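Local coordinates for protein biliverdin reductase (Synechocystis sp., PDB 5B3T) that probably reduces biliverdin, a tetrapyrrole of heme breakdown, with NAD(P)H as the cofactor, which it binds through a Rossmann-fold domain, at residues Phe217-Ala222 with Gly241-Gln246; Ala167-Thr172 with Gln211-Tyr216; Ala142-Leu147 with Thr193-Thr198; Val153-Tyr158 with Thr252-Arg257. One frame throughout, in Å; residues are numbered along the deposited sequence.

Past the Rossmann domain, the chain enters the C-terminal alpha/beta domain. Contact 3 (142-147 with 193-198) joins helix 137-146 to short helix 193-196. Contact 4 opens at 153-158, inside the loop of contact 3, and closes at 252-257, beyond it, so the two cross; they also touch, both helices lying on the sheet where these strands pair. Contact 2 (167-172 with 211-216) crosses contact 3 too, but is nested inside contact 4, and holds two NADP(+)-binding residues, R170 and W171. Contact 1 (217-222 with 241-246), nested in contact 4, opens just after contact 2 closes and touches it through E242, A167, R218 and Q211.

Contact 1 of 4, residues Phe217-Ala222 with Gly241-Gln246; sequences FRACLA and GEVFHQ
A type I beta turn, G241 to F244, folds over strand 217-228 near R218 and A219 just as neighbouring strand 233-241 runs out, and A219 and G241 form the antiparallel, non-hydrogen-bonded pair that closes the ladder, their CA atoms 3.9 Å apart. With no side chain on G241, the backbones come close here, G241 CA lying 3.2 Å from R218 O. One residue on, E242 N donates to R218 O at 3.0 Å. The side chains of the same two residues then cross at about a right angle in a salt bridge, R218 NH1 to E242 OE1 at 2.8 Å. The oxygen is met on its anti side, with carboxylate and guanidinium planes 49° apart, and the other oxygen, OE2, takes the backbone N of A167. R218 belongs to a classic beta bulge: it and A219 both face W209 of edge strand 199-210, in the large mixed sheet of the C-terminal domain. R218 CG sits between its backbone N and carbonyl carbon (chi1 63°), and the chain then runs extended to NE, which carries the guanidinium along to E242. Farther round the turn, V243 CG2 rests on A219 CB at 3.8 Å. The F244 ring meets the strand with its edge, CE2 standing 3.3 Å from C220 O and CZ 3.9 Å from L221 CB.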
loop_
_atom_site.group_PDB
_atom_site.type_symbol
_atom_site.label_atom_id
_atom_site.label_comp_id
_atom_site.label_asym_id
_atom_site.label_seq_id
_atom_site.Cartn_x
_atom_site.Cartn_y
_atom_site.Cartn_z
ATOM N N PHE A 217 -18.385 10.678 -1.326
ATOM C CA PHE A 217 -18.445 11.305 -0.019
ATOM C C PHE A 217 -17.589 12.563 -0.032
ATOM O O PHE A 217 -16.605 12.660 -0.773
ATOM C CB PHE A 217 -17.999 10.357 1.108
ATOM C CG PHE A 217 -16.598 9.815 0.958
ATOM C CD1 PHE A 217 -15.523 10.468 1.541
ATOM C CD2 PHE A 217 -16.363 8.629 0.275
ATOM C CE1 PHE A 217 -14.233 9.967 1.421
ATOM C CE2 PHE A 217 -15.074 8.122 0.154
ATOM C CZ PHE A 217 -14.010 8.791 0.727
ATOM N N ARG A 218 -17.997 13.543 0.768
ATOM C CA ARG A 218 -17.220 14.760 0.924
ATOM C C ARG A 218 -16.324 14.724 2.150
ATOM O O ARG A 218 -15.439 15.574 2.277
ATOM C CB ARG A 218 -18.142 15.983 0.994
ATOM C CG ARG A 218 -19.079 16.011 2.183
ATOM C CD ARG A 218 -19.980 17.236 2.123
ATOM N NE ARG A 218 -20.608 17.512 3.410
ATOM C CZ ARG A 218 -20.122 18.370 4.300
ATOM N NH1 ARG A 218 -19.007 19.036 4.035
ATOM N NH2 ARG A 218 -20.750 18.565 5.452
ATOM N N ALA A 219 -16.541 13.770 3.051
ATOM C CA ALA A 219 -15.664 13.560 4.190
ATOM C C ALA A 219 -15.904 12.158 4.722
ATOM O O ALA A 219 -16.994 11.600 4.568
ATOM C CB ALA A 219 -15.900 14.599 5.295
ATOM N N CYS A 220 -14.871 11.592 5.338
ATOM C CA CYS A 220 -14.996 10.322 6.030
ATOM C C CYS A 220 -14.131 10.354 7.280
ATOM O O CYS A 220 -13.077 10.996 7.312
ATOM C CB CYS A 220 -14.596 9.131 5.142
ATOM S SG CYS A 220 -12.833 9.008 4.760
ATOM N N LEU A 221 -14.604 9.672 8.318
ATOM C CA LEU A 221 -13.835 9.466 9.538
ATOM C C LEU A 221 -13.975 8.005 9.925
ATOM O O LEU A 221 -15.078 7.551 10.247
ATOM C CB LEU A 221 -14.311 10.374 10.675
ATOM C CG LEU A 221 -13.652 10.096 12.029
ATOM C CD1 LEU A 221 -12.138 10.254 11.940
ATOM C CD2 LEU A 221 -14.229 10.997 13.110
ATOM N N ALA A 222 -12.870 7.269 9.875
ATOM C CA ALA A 222 -12.866 5.850 10.196
ATOM C C ALA A 222 -11.884 5.608 11.331
ATOM O O ALA A 222 -10.734 6.051 11.268
ATOM C CB ALA A 222 -12.499 5.007 8.975
ATOM N N GLY A 241 -11.374 15.090 4.132
ATOM C CA GLY A 241 -12.544 15.750 3.592
ATOM C C GLY A 241 -12.816 17.138 4.131
ATOM O O GLY A 241 -11.950 17.766 4.746
ATOM N N GLU A 242 -14.045 17.611 3.917
ATOM C CA GLU A 242 -14.372 19.019 4.099
ATOM C C GLU A 242 -14.560 19.419 5.559
ATOM O O GLU A 242 -14.504 20.615 5.863
ATOM C CB GLU A 242 -15.634 19.359 3.299
ATOM C CG GLU A 242 -15.416 19.362 1.790
ATOM C CD GLU A 242 -16.703 19.522 0.999
ATOM O OE1 GLU A 242 -17.767 19.743 1.617
ATOM O OE2 GLU A 242 -16.648 19.429 -0.245
ATOM N N VAL A 243 -14.766 18.462 6.471
ATOM C CA VAL A 243 -15.084 18.800 7.856
ATOM C C VAL A 243 -13.855 18.917 8.748
ATOM O O VAL A 243 -13.989 19.307 9.916
ATOM C CB VAL A 243 -16.050 17.770 8.480
ATOM C CG1 VAL A 243 -17.324 17.672 7.657
ATOM C CG2 VAL A 243 -15.373 16.410 8.603
ATOM N N PHE A 244 -12.667 18.597 8.244
ATOM C CA PHE A 244 -11.459 18.551 9.059
ATOM C C PHE A 244 -10.688 19.856 8.907
ATOM O O PHE A 244 -10.246 20.197 7.805
ATOM C CB PHE A 244 -10.588 17.359 8.665
ATOM C CG PHE A 244 -11.218 16.030 8.960
ATOM C CD1 PHE A 244 -11.149 15.484 10.230
ATOM C CD2 PHE A 244 -11.888 15.330 7.971
ATOM C CE1 PHE A 244 -11.731 14.262 10.509
ATOM C CE2 PHE A 244 -12.475 14.106 8.244
ATOM C CZ PHE A 244 -12.394 13.571 9.517
ATOM N N HIS A 245 -10.517 20.574 10.016
ATOM C CA HIS A 245 -9.823 21.854 10.009
ATOM C C HIS A 245 -8.396 21.776 10.535
ATOM O O HIS A 245 -7.686 22.786 10.493
ATOM C CB HIS A 245 -10.612 22.889 10.821
ATOM C CG HIS A 245 -11.797 23.443 10.094
ATOM N ND1 HIS A 245 -13.020 22.806 10.066
ATOM C CD2 HIS A 245 -11.941 24.565 9.351
ATOM C CE1 HIS A 245 -13.867 23.518 9.344
ATOM N NE2 HIS A 245 -13.237 24.591 8.900
ATOM N N GLN A 246 -7.955 20.618 11.023
ATOM C CA GLN A 246 -6.574 20.432 11.457
ATOM C C GLN A 246 -6.064 19.099 10.934
ATOM O O GLN A 246 -6.655 18.052 11.219
ATOM C CB GLN A 246 -6.445 20.485 12.983
ATOM C CG GLN A 246 -4.997 20.554 13.460
ATOM C CD GLN A 246 -4.817 20.046 14.876
ATOM O OE1 GLN A 246 -5.392 19.027 15.259
ATOM N NE2 GLN A 246 -4.012 20.752 15.661
#

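Contact 2 of 4, residues Ala167-Thr172 with Gln211-Tyr216; sequences APQRWT and QPNPEY
Q169 lies across the ring of Y216, its CG over the middle of one face, 3.5 Å from the centroid and only 13° off the ring normal, a CH-pi contact. Beyond CG the glutamine chain is extended and crosses the tyrosine at about a right angle; its amide is tilted 29° from the ring plane, and NE2 comes to 3.6 Å from Y216 CE1. The same ring is met at its edge by the backbone, R170 O lying in plane 3.5 Å from CE2, while the ring of H174 packs against it edge-to-face. At the other end of the contact, Q211 bends at chi2 (-79°), and its NE2 points toward A167, stopping 3.5 Å from A167 CB. A water accepts from Q211 NE2 at 3.0 Å and donates to P168 O at 2.6 Å, bridging the two loops. The loop 211-216 is shaped by its own bonds: N213 OD1 accepts from E215 N in an Asx turn, within a type I turn from N213 to Y216. R170 and W171, which bind NADP(+) in the cofactor-bound enzyme, follow Q169 directly; this is the apo form. The side chains that meet are neutral, with no salt bridge or direct hydrogen bond between the segments, so the polar link runs through the water between Q211 NE2 and P168 O.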
loop_
_atom_site.group_PDB
_atom_site.type_symbol
_atom_site.label_atom_id
_atom_site.label_comp_id
_atom_site.label_asym_id
_atom_site.label_seq_id
_atom_site.Cartn_x
_atom_site.Cartn_y
_atom_site.Cartn_z
ATOM N N ALA A 167 -14.174 18.770 -1.476
ATOM C CA ALA A 167 -13.870 17.384 -1.783
ATOM C C ALA A 167 -14.020 17.155 -3.285
ATOM O O ALA A 167 -15.035 17.556 -3.868
ATOM C CB ALA A 167 -14.789 16.445 -1.008
ATOM N N PRO A 168 -13.051 16.526 -3.936
ATOM C CA PRO A 168 -13.119 16.360 -5.389
ATOM C C PRO A 168 -14.098 15.269 -5.792
ATOM O O PRO A 168 -14.521 14.436 -4.988
ATOM C CB PRO A 168 -11.684 15.973 -5.759
ATOM C CG PRO A 168 -11.209 15.213 -4.552
ATOM C CD PRO A 168 -11.854 15.885 -3.359
ATOM N N GLN A 169 -14.456 15.291 -7.072
ATOM C CA GLN A 169 -15.253 14.220 -7.662
ATOM C C GLN A 169 -14.329 13.277 -8.430
ATOM O O GLN A 169 -14.345 13.189 -9.659
ATOM C CB GLN A 169 -16.348 14.797 -8.555
ATOM C CG GLN A 169 -17.611 13.950 -8.581
ATOM C CD GLN A 169 -18.392 14.084 -9.874
ATOM O OE1 GLN A 169 -17.835 14.419 -10.920
ATOM N NE2 GLN A 169 -19.692 13.816 -9.810
ATOM N N ARG A 170 -13.495 12.574 -7.663
ATOM C CA ARG A 170 -12.545 11.619 -8.212
ATOM C C ARG A 170 -12.587 10.342 -7.380
ATOM O O ARG A 170 -13.246 10.273 -6.338
ATOM C CB ARG A 170 -11.128 12.208 -8.270
ATOM C CG ARG A 170 -10.508 12.486 -6.913
ATOM C CD ARG A 170 -9.162 13.183 -7.050
ATOM N NE ARG A 170 -8.204 12.393 -7.817
ATOM C CZ ARG A 170 -6.886 12.463 -7.662
ATOM N NH1 ARG A 170 -6.366 13.283 -6.759
ATOM N NH2 ARG A 170 -6.086 11.709 -8.405
ATOM N N TRP A 171 -11.861 9.321 -7.850
ATOM C CA TRP A 171 -12.032 7.977 -7.304
ATOM C C TRP A 171 -11.634 7.889 -5.836
ATOM O O TRP A 171 -12.150 7.033 -5.109
ATOM C CB TRP A 171 -11.239 6.964 -8.137
ATOM C CG TRP A 171 -9.741 7.042 -7.996
ATOM C CD1 TRP A 171 -8.878 7.746 -8.785
ATOM C CD2 TRP A 171 -8.934 6.366 -7.023
ATOM N NE1 TRP A 171 -7.585 7.559 -8.356
ATOM C CE2 TRP A 171 -7.593 6.716 -7.275
ATOM C CE3 TRP A 171 -9.216 5.504 -5.958
ATOM C CZ2 TRP A 171 -6.536 6.235 -6.502
ATOM C CZ3 TRP A 171 -8.165 5.026 -5.190
ATOM C CH2 TRP A 171 -6.842 5.393 -5.467
ATOM N N THR A 172 -10.735 8.761 -5.374
ATOM C CA THR A 172 -10.306 8.717 -3.979
ATOM C C THR A 172 -11.400 9.141 -3.006
ATOM O O THR A 172 -11.272 8.875 -1.806
ATOM C CB THR A 172 -9.067 9.595 -3.780
ATOM O OG1 THR A 172 -9.296 10.886 -4.354
ATOM C CG2 THR A 172 -7.846 8.956 -4.435
ATOM N N GLN A 211 -21.782 13.450 -0.517
ATOM C CA GLN A 211 -22.011 14.537 -1.456
ATOM C C GLN A 211 -23.462 14.492 -1.926
ATOM O O GLN A 211 -24.187 13.537 -1.639
ATOM C CB GLN A 211 -21.038 14.419 -2.630
ATOM C CG GLN A 211 -19.581 14.698 -2.301
ATOM C CD GLN A 211 -19.270 16.186 -2.207
ATOM O OE1 GLN A 211 -20.165 17.005 -2.008
ATOM N NE2 GLN A 211 -17.995 16.538 -2.353
ATOM N N PRO A 212 -23.936 15.537 -2.618
ATOM C CA PRO A 212 -25.280 15.454 -3.219
ATOM C C PRO A 212 -25.462 14.221 -4.087
ATOM O O PRO A 212 -26.516 13.576 -4.034
ATOM C CB PRO A 212 -25.375 16.753 -4.027
ATOM C CG PRO A 212 -24.514 17.708 -3.276
ATOM C CD PRO A 212 -23.363 16.890 -2.748
ATOM N N ASN A 213 -24.452 13.871 -4.881
ATOM C CA ASN A 213 -24.390 12.574 -5.542
ATOM C C ASN A 213 -23.855 11.571 -4.528
ATOM O O ASN A 213 -22.657 11.579 -4.222
ATOM C CB ASN A 213 -23.504 12.642 -6.791
ATOM C CG ASN A 213 -23.322 11.288 -7.471
ATOM O OD1 ASN A 213 -23.881 10.274 -7.049
ATOM N ND2 ASN A 213 -22.537 11.274 -8.542
ATOM N N PRO A 214 -24.706 10.689 -3.991
ATOM C CA PRO A 214 -24.281 9.830 -2.876
ATOM C C PRO A 214 -23.267 8.759 -3.253
ATOM O O PRO A 214 -22.850 7.997 -2.374
ATOM C CB PRO A 214 -25.600 9.203 -2.405
ATOM C CG PRO A 214 -26.439 9.163 -3.639
ATOM C CD PRO A 214 -26.091 10.411 -4.409
ATOM N N GLU A 215 -22.858 8.664 -4.520
ATOM C CA GLU A 215 -21.753 7.785 -4.879
ATOM C C GLU A 215 -20.408 8.341 -4.436
ATOM O O GLU A 215 -19.421 7.597 -4.399
ATOM C CB GLU A 215 -21.725 7.545 -6.388
ATOM C CG GLU A 215 -22.917 6.779 -6.920
ATOM C CD GLU A 215 -22.689 6.285 -8.332
ATOM O OE1 GLU A 215 -21.583 5.775 -8.609
ATOM O OE2 GLU A 215 -23.610 6.413 -9.166
ATOM N N TYR A 216 -20.349 9.628 -4.115
ATOM C CA TYR A 216 -19.162 10.269 -3.580
ATOM C C TYR A 216 -19.429 10.700 -2.146
ATOM O O TYR A 216 -20.560 11.032 -1.782
ATOM C CB TYR A 216 -18.767 11.486 -4.423
ATOM C CG TYR A 216 -18.332 11.145 -5.829
ATOM C CD1 TYR A 216 -19.261 11.034 -6.857
ATOM C CD2 TYR A 216 -16.994 10.940 -6.132
ATOM C CE1 TYR A 216 -18.867 10.720 -8.144
ATOM C CE2 TYR A 216 -16.590 10.629 -7.416
ATOM C CZ TYR A 216 -17.530 10.519 -8.417
ATOM O OH TYR A 216 -17.131 10.210 -9.697
HETATM O O HOH W 1 -16.464 14.128 -3.331
#

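Contact 3 of 4, residues Ala142-Leu147 with Thr193-Thr198; sequences AIRQNL and TDLFGT
L147, beside helix 137-146, rests CD1 against both L195 and F196 of the short helix 193-196, so that two helices of the C-terminal alpha/beta domain meet beside its mixed sheet. The buried side is apolar: L147 CD1 lies 3.7 Å from L195 CD1 and 3.9 Å from F196 CZ, F196 crossing L147 at about a right angle. F196 turns its CG anti to its own carbonyl carbon (chi1 -61°), and its ring reaches on to L253 and V153 of the sheet, while F192 covers I143 and L147 from the loop before the short helix. On the more exposed side, formed by R144, D194 and L195, charges approach without bonding. R144 bends at chi2 (-95°) and reaches across to the short helix with its guanidinium, where NH2 lies 3.9 Å from D194 CB. Its charge is near that of D194 without a salt bridge: NH1 is 4.5 Å from OD2, the planes are turned 73° apart, and no N-H points at the oxygen. Such a pair probably attracts only weakly. The guanidinium edge instead meets a methyl group, R144 NH1 lying 3.4 Å from L195 CD1.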
loop_
_atom_site.group_PDB
_atom_site.type_symbol
_atom_site.label_atom_id
_atom_site.label_comp_id
_atom_site.label_asym_id
_atom_site.label_seq_id
_atom_site.Cartn_x
_atom_site.Cartn_y
_atom_site.Cartn_z
ATOM N N ALA A 142 12.123 2.688 9.536
ATOM C CA ALA A 142 12.682 3.344 10.714
ATOM C C ALA A 142 12.074 2.787 11.998
ATOM O O ALA A 142 12.776 2.611 13.001
ATOM C CB ALA A 142 12.468 4.855 10.625
ATOM N N ILE A 143 10.769 2.507 11.987
ATOM C CA ILE A 143 10.129 1.887 13.146
ATOM C C ILE A 143 10.711 0.500 13.391
ATOM O O ILE A 143 11.059 0.142 14.521
ATOM C CB ILE A 143 8.601 1.827 12.956
ATOM C CG1 ILE A 143 8.007 3.233 12.883
ATOM C CG2 ILE A 143 7.955 1.032 14.078
ATOM C CD1 ILE A 143 6.498 3.252 12.787
ATOM N N ARG A 144 10.816 -0.303 12.328
ATOM C CA ARG A 144 11.398 -1.638 12.449
ATOM C C ARG A 144 12.802 -1.581 13.036
ATOM O O ARG A 144 13.150 -2.378 13.914
ATOM C CB ARG A 144 11.421 -2.320 11.080
ATOM C CG ARG A 144 10.311 -3.330 10.851
ATOM C CD ARG A 144 10.779 -4.737 11.185
ATOM N NE ARG A 144 9.805 -5.745 10.785
ATOM C CZ ARG A 144 8.879 -6.255 11.591
ATOM N NH1 ARG A 144 8.799 -5.850 12.852
ATOM N NH2 ARG A 144 8.034 -7.168 11.137
ATOM N N GLN A 145 13.618 -0.633 12.571
ATOM C CA GLN A 145 15.003 -0.533 13.017
ATOM C C GLN A 145 15.138 -0.070 14.462
ATOM O O GLN A 145 16.240 -0.152 15.014
ATOM C CB GLN A 145 15.775 0.421 12.104
ATOM C CG GLN A 145 16.218 -0.196 10.787
ATOM C CD GLN A 145 16.687 0.844 9.788
ATOM O OE1 GLN A 145 17.185 1.905 10.167
ATOM N NE2 GLN A 145 16.536 0.543 8.504
ATOM N N ASN A 146 14.062 0.411 15.088
ATOM C CA ASN A 146 14.157 0.987 16.421
ATOM C C ASN A 146 13.169 0.412 17.427
ATOM O O ASN A 146 13.232 0.784 18.603
ATOM C CB ASN A 146 13.979 2.511 16.355
ATOM C CG ASN A 146 15.162 3.210 15.709
ATOM O OD1 ASN A 146 16.196 3.420 16.345
ATOM N ND2 ASN A 146 15.016 3.571 14.440
ATOM N N LEU A 147 12.263 -0.477 17.008
ATOM C CA LEU A 147 11.336 -1.089 17.956
ATOM C C LEU A 147 12.069 -1.876 19.033
ATOM O O LEU A 147 11.620 -1.919 20.185
ATOM C CB LEU A 147 10.347 -1.995 17.222
ATOM C CG LEU A 147 9.011 -1.354 16.840
ATOM C CD1 LEU A 147 8.155 -2.324 16.044
ATOM C CD2 LEU A 147 8.275 -0.890 18.085
ATOM N N THR A 193 3.705 -8.130 13.103
ATOM C CA THR A 193 3.256 -9.368 13.727
ATOM C C THR A 193 4.417 -10.103 14.387
ATOM O O THR A 193 4.234 -10.811 15.377
ATOM C CB THR A 193 2.584 -10.303 12.704
ATOM O OG1 THR A 193 1.512 -9.611 12.051
ATOM C CG2 THR A 193 2.036 -11.542 13.395
ATOM N N ASP A 194 5.612 -9.928 13.833
ATOM C CA ASP A 194 6.806 -10.573 14.368
ATOM C C ASP A 194 7.035 -10.185 15.825
ATOM O O ASP A 194 7.590 -10.960 16.603
ATOM C CB ASP A 194 8.032 -10.209 13.528
ATOM C CG ASP A 194 9.333 -10.624 14.187
ATOM O OD1 ASP A 194 9.360 -11.694 14.832
ATOM O OD2 ASP A 194 10.329 -9.882 14.060
ATOM N N LEU A 195 6.601 -8.981 16.186
ATOM C CA LEU A 195 6.755 -8.497 17.527
ATOM C C LEU A 195 5.478 -8.315 18.318
ATOM O O LEU A 195 5.438 -8.580 19.465
ATOM C CB LEU A 195 7.474 -7.164 17.485
ATOM C CG LEU A 195 8.916 -7.126 16.965
ATOM C CD1 LEU A 195 9.273 -5.873 16.198
ATOM C CD2 LEU A 195 9.830 -7.317 18.170
ATOM N N PHE A 196 4.432 -7.837 17.680
ATOM C CA PHE A 196 3.181 -7.559 18.373
ATOM C C PHE A 196 2.273 -8.774 18.479
ATOM O O PHE A 196 1.303 -8.741 19.247
ATOM C CB PHE A 196 2.420 -6.434 17.660
ATOM C CG PHE A 196 3.170 -5.129 17.603
ATOM C CD1 PHE A 196 4.239 -4.888 18.452
ATOM C CD2 PHE A 196 2.807 -4.145 16.698
ATOM C CE1 PHE A 196 4.930 -3.693 18.404
ATOM C CE2 PHE A 196 3.493 -2.943 16.646
ATOM C CZ PHE A 196 4.558 -2.718 17.501
ATOM N N GLY A 197 2.564 -9.841 17.740
ATOM C CA GLY A 197 1.620 -10.929 17.605
ATOM C C GLY A 197 0.511 -10.538 16.647
ATOM O O GLY A 197 0.574 -9.516 15.959
ATOM N N THR A 198 -0.527 -11.363 16.611
ATOM C CA THR A 198 -1.652 -11.089 15.734
ATOM C C THR A 198 -2.699 -10.244 16.457
ATOM O O THR A 198 -2.715 -10.141 17.685
ATOM C CB THR A 198 -2.267 -12.395 15.222
ATOM O OG1 THR A 198 -2.629 -13.217 16.337
ATOM C CG2 THR A 198 -1.278 -13.152 14.343
#

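Contact 4 of 4, residues Val153-Tyr158 with Thr252-Arg257; sequences VFYARY and TLHGDR
Strands 153-158 and 252-255 run antiparallel at 170°, their axes 4.6 Å apart, and a classic beta bulge shifts the register by one where F154 and Y155 both face H254. H254 O accepts from F154 N at 2.9 Å and, weakly, from Y155 N at 3.4 Å, while H254 N gives a 2.6 Å bond to Y155 O. Beyond the bulge R157 and T252 exchange both backbone bonds. The F154 ring folds over the neighbouring strand: H254 O sits above one face, offset toward the rim, and CZ is 3.8 Å from H254 CB. These are inner strands of the mixed sheet in the C-terminal domain, where strand 233-241 flanks 153-163 on the other side. From that strand, E235 forms a salt bridge with R157 NE through OE1 and a hydrogen bond with Y155 OH through OE2. Y155 and H254 lie side by side, rim to rim, with planes 15° apart and their CD2 atoms 3.7 Å from each other; H254 ND1 bonds to T259 OG1. The opposite face carries V153, A156 and L253, with L147 packing on V153; A156 CB lies 4.0 Å from L253 CG and V153 CG1 4.2 Å from L253 CB.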
loop_
_atom_site.group_PDB
_atom_site.type_symbol
_atom_site.label_atom_id
_atom_site.label_comp_id
_atom_site.label_asym_id
_atom_site.label_seq_id
_atom_site.Cartn_x
_atom_site.Cartn_y
_atom_site.Cartn_z
ATOM N N VAL A 153 5.998 -2.992 23.747
ATOM C CA VAL A 153 5.119 -1.955 23.219
ATOM C C VAL A 153 3.704 -2.218 23.717
ATOM O O VAL A 153 3.145 -3.296 23.487
ATOM C CB VAL A 153 5.170 -1.920 21.686
ATOM C CG1 VAL A 153 4.359 -0.747 21.152
ATOM C CG2 VAL A 153 6.613 -1.848 21.207
ATOM N N PHE A 154 3.121 -1.234 24.406
ATOM C CA PHE A 154 1.803 -1.389 25.006
ATOM C C PHE A 154 0.755 -0.423 24.476
ATOM O O PHE A 154 -0.438 -0.673 24.677
ATOM C CB PHE A 154 1.885 -1.232 26.534
ATOM C CG PHE A 154 2.505 0.063 26.983
ATOM C CD1 PHE A 154 1.734 1.209 27.113
ATOM C CD2 PHE A 154 3.857 0.133 27.285
ATOM C CE1 PHE A 154 2.302 2.401 27.526
ATOM C CE2 PHE A 154 4.430 1.325 27.701
ATOM C CZ PHE A 154 3.652 2.459 27.820
ATOM N N TYR A 155 1.152 0.661 23.815
ATOM C CA TYR A 155 0.199 1.653 23.338
ATOM C C TYR A 155 0.761 2.308 22.088
ATOM O O TYR A 155 1.891 2.803 22.102
ATOM C CB TYR A 155 -0.085 2.702 24.419
ATOM C CG TYR A 155 -1.212 3.664 24.104
ATOM C CD1 TYR A 155 -2.389 3.223 23.513
ATOM C CD2 TYR A 155 -1.107 5.011 24.429
ATOM C CE1 TYR A 155 -3.424 4.105 23.234
ATOM C CE2 TYR A 155 -2.135 5.897 24.158
ATOM C CZ TYR A 155 -3.291 5.440 23.560
ATOM O OH TYR A 155 -4.316 6.321 23.290
ATOM N N ALA A 156 -0.022 2.297 21.012
ATOM C CA ALA A 156 0.387 2.899 19.754
ATOM C C ALA A 156 -0.792 3.649 19.154
ATOM O O ALA A 156 -1.948 3.251 19.317
ATOM C CB ALA A 156 0.901 1.855 18.755
ATOM N N ARG A 157 -0.487 4.739 18.454
ATOM C CA ARG A 157 -1.514 5.534 17.798
ATOM C C ARG A 157 -1.014 5.962 16.429
ATOM O O ARG A 157 0.051 6.577 16.314
ATOM C CB ARG A 157 -1.899 6.762 18.632
ATOM C CG ARG A 157 -3.035 7.569 18.024
ATOM C CD ARG A 157 -3.591 8.583 19.007
ATOM N NE ARG A 157 -4.978 8.914 18.695
ATOM C CZ ARG A 157 -5.336 9.905 17.889
ATOM N NH1 ARG A 157 -4.405 10.663 17.328
ATOM N NH2 ARG A 157 -6.618 10.142 17.649
ATOM N N TYR A 158 -1.787 5.629 15.400
ATOM C CA TYR A 158 -1.475 5.956 14.013
ATOM C C TYR A 158 -2.671 6.712 13.450
ATOM O O TYR A 158 -3.735 6.122 13.229
ATOM C CB TYR A 158 -1.173 4.683 13.215
ATOM C CG TYR A 158 -1.010 4.858 11.720
ATOM C CD1 TYR A 158 -0.419 5.996 11.184
ATOM C CD2 TYR A 158 -1.424 3.862 10.844
ATOM C CE1 TYR A 158 -0.268 6.144 9.815
ATOM C CE2 TYR A 158 -1.275 4.000 9.477
ATOM C CZ TYR A 158 -0.697 5.141 8.968
ATOM O OH TYR A 158 -0.551 5.275 7.606
ATOM N N THR A 252 2.790 7.046 16.662
ATOM C CA THR A 252 3.426 7.007 17.971
ATOM C C THR A 252 3.307 5.604 18.544
ATOM O O THR A 252 2.237 4.994 18.475
ATOM C CB THR A 252 2.783 8.022 18.922
ATOM O OG1 THR A 252 2.896 9.334 18.361
ATOM C CG2 THR A 252 3.468 7.994 20.284
ATOM N N LEU A 253 4.405 5.096 19.103
ATOM C CA LEU A 253 4.430 3.788 19.748
ATOM C C LEU A 253 5.093 3.928 21.111
ATOM O O LEU A 253 6.246 4.363 21.202
ATOM C CB LEU A 253 5.164 2.754 18.885
ATOM C CG LEU A 253 4.648 2.563 17.452
ATOM C CD1 LEU A 253 5.418 3.432 16.464
ATOM C CD2 LEU A 253 4.687 1.100 17.030
ATOM N N HIS A 254 4.367 3.558 22.164
ATOM C CA HIS A 254 4.850 3.663 23.535
ATOM C C HIS A 254 5.269 2.283 24.026
ATOM O O HIS A 254 4.469 1.341 23.995
ATOM C CB HIS A 254 3.777 4.244 24.458
ATOM C CG HIS A 254 3.386 5.652 24.133
ATOM N ND1 HIS A 254 4.187 6.734 24.430
ATOM C CD2 HIS A 254 2.265 6.159 23.566
ATOM C CE1 HIS A 254 3.583 7.844 24.045
ATOM N NE2 HIS A 254 2.416 7.523 23.519
ATOM N N GLY A 255 6.514 2.169 24.480
ATOM C CA GLY A 255 7.000 0.953 25.103
ATOM C C GLY A 255 7.553 1.235 26.485
ATOM O O GLY A 255 7.853 2.391 26.799
ATOM N N ASP A 256 7.701 0.209 27.326
ATOM C CA ASP A 256 8.146 0.492 28.688
ATOM C C ASP A 256 9.624 0.856 28.774
ATOM O O ASP A 256 10.096 1.167 29.872
ATOM C CB ASP A 256 7.834 -0.687 29.621
ATOM C CG ASP A 256 8.485 -1.990 29.186
ATOM O OD1 ASP A 256 9.369 -1.977 28.305
ATOM O OD2 ASP A 256 8.106 -3.042 29.743
ATOM N N ARG A 257 10.359 0.830 27.662
ATOM C CA ARG A 257 11.727 1.328 27.626
ATOM C C ARG A 257 11.890 2.547 26.730
ATOM O O ARG A 257 13.010 3.052 26.597
ATOM C CB ARG A 257 12.692 0.226 27.175
ATOM C CG ARG A 257 12.880 -0.886 28.193
ATOM C CD ARG A 257 13.862 -1.938 27.704
ATOM N NE ARG A 257 13.602 -3.235 28.325
ATOM C CZ ARG A 257 14.303 -4.337 28.085
ATOM N NH1 ARG A 257 15.321 -4.309 27.236
ATOM N NH2 ARG A 257 13.987 -5.469 28.698
#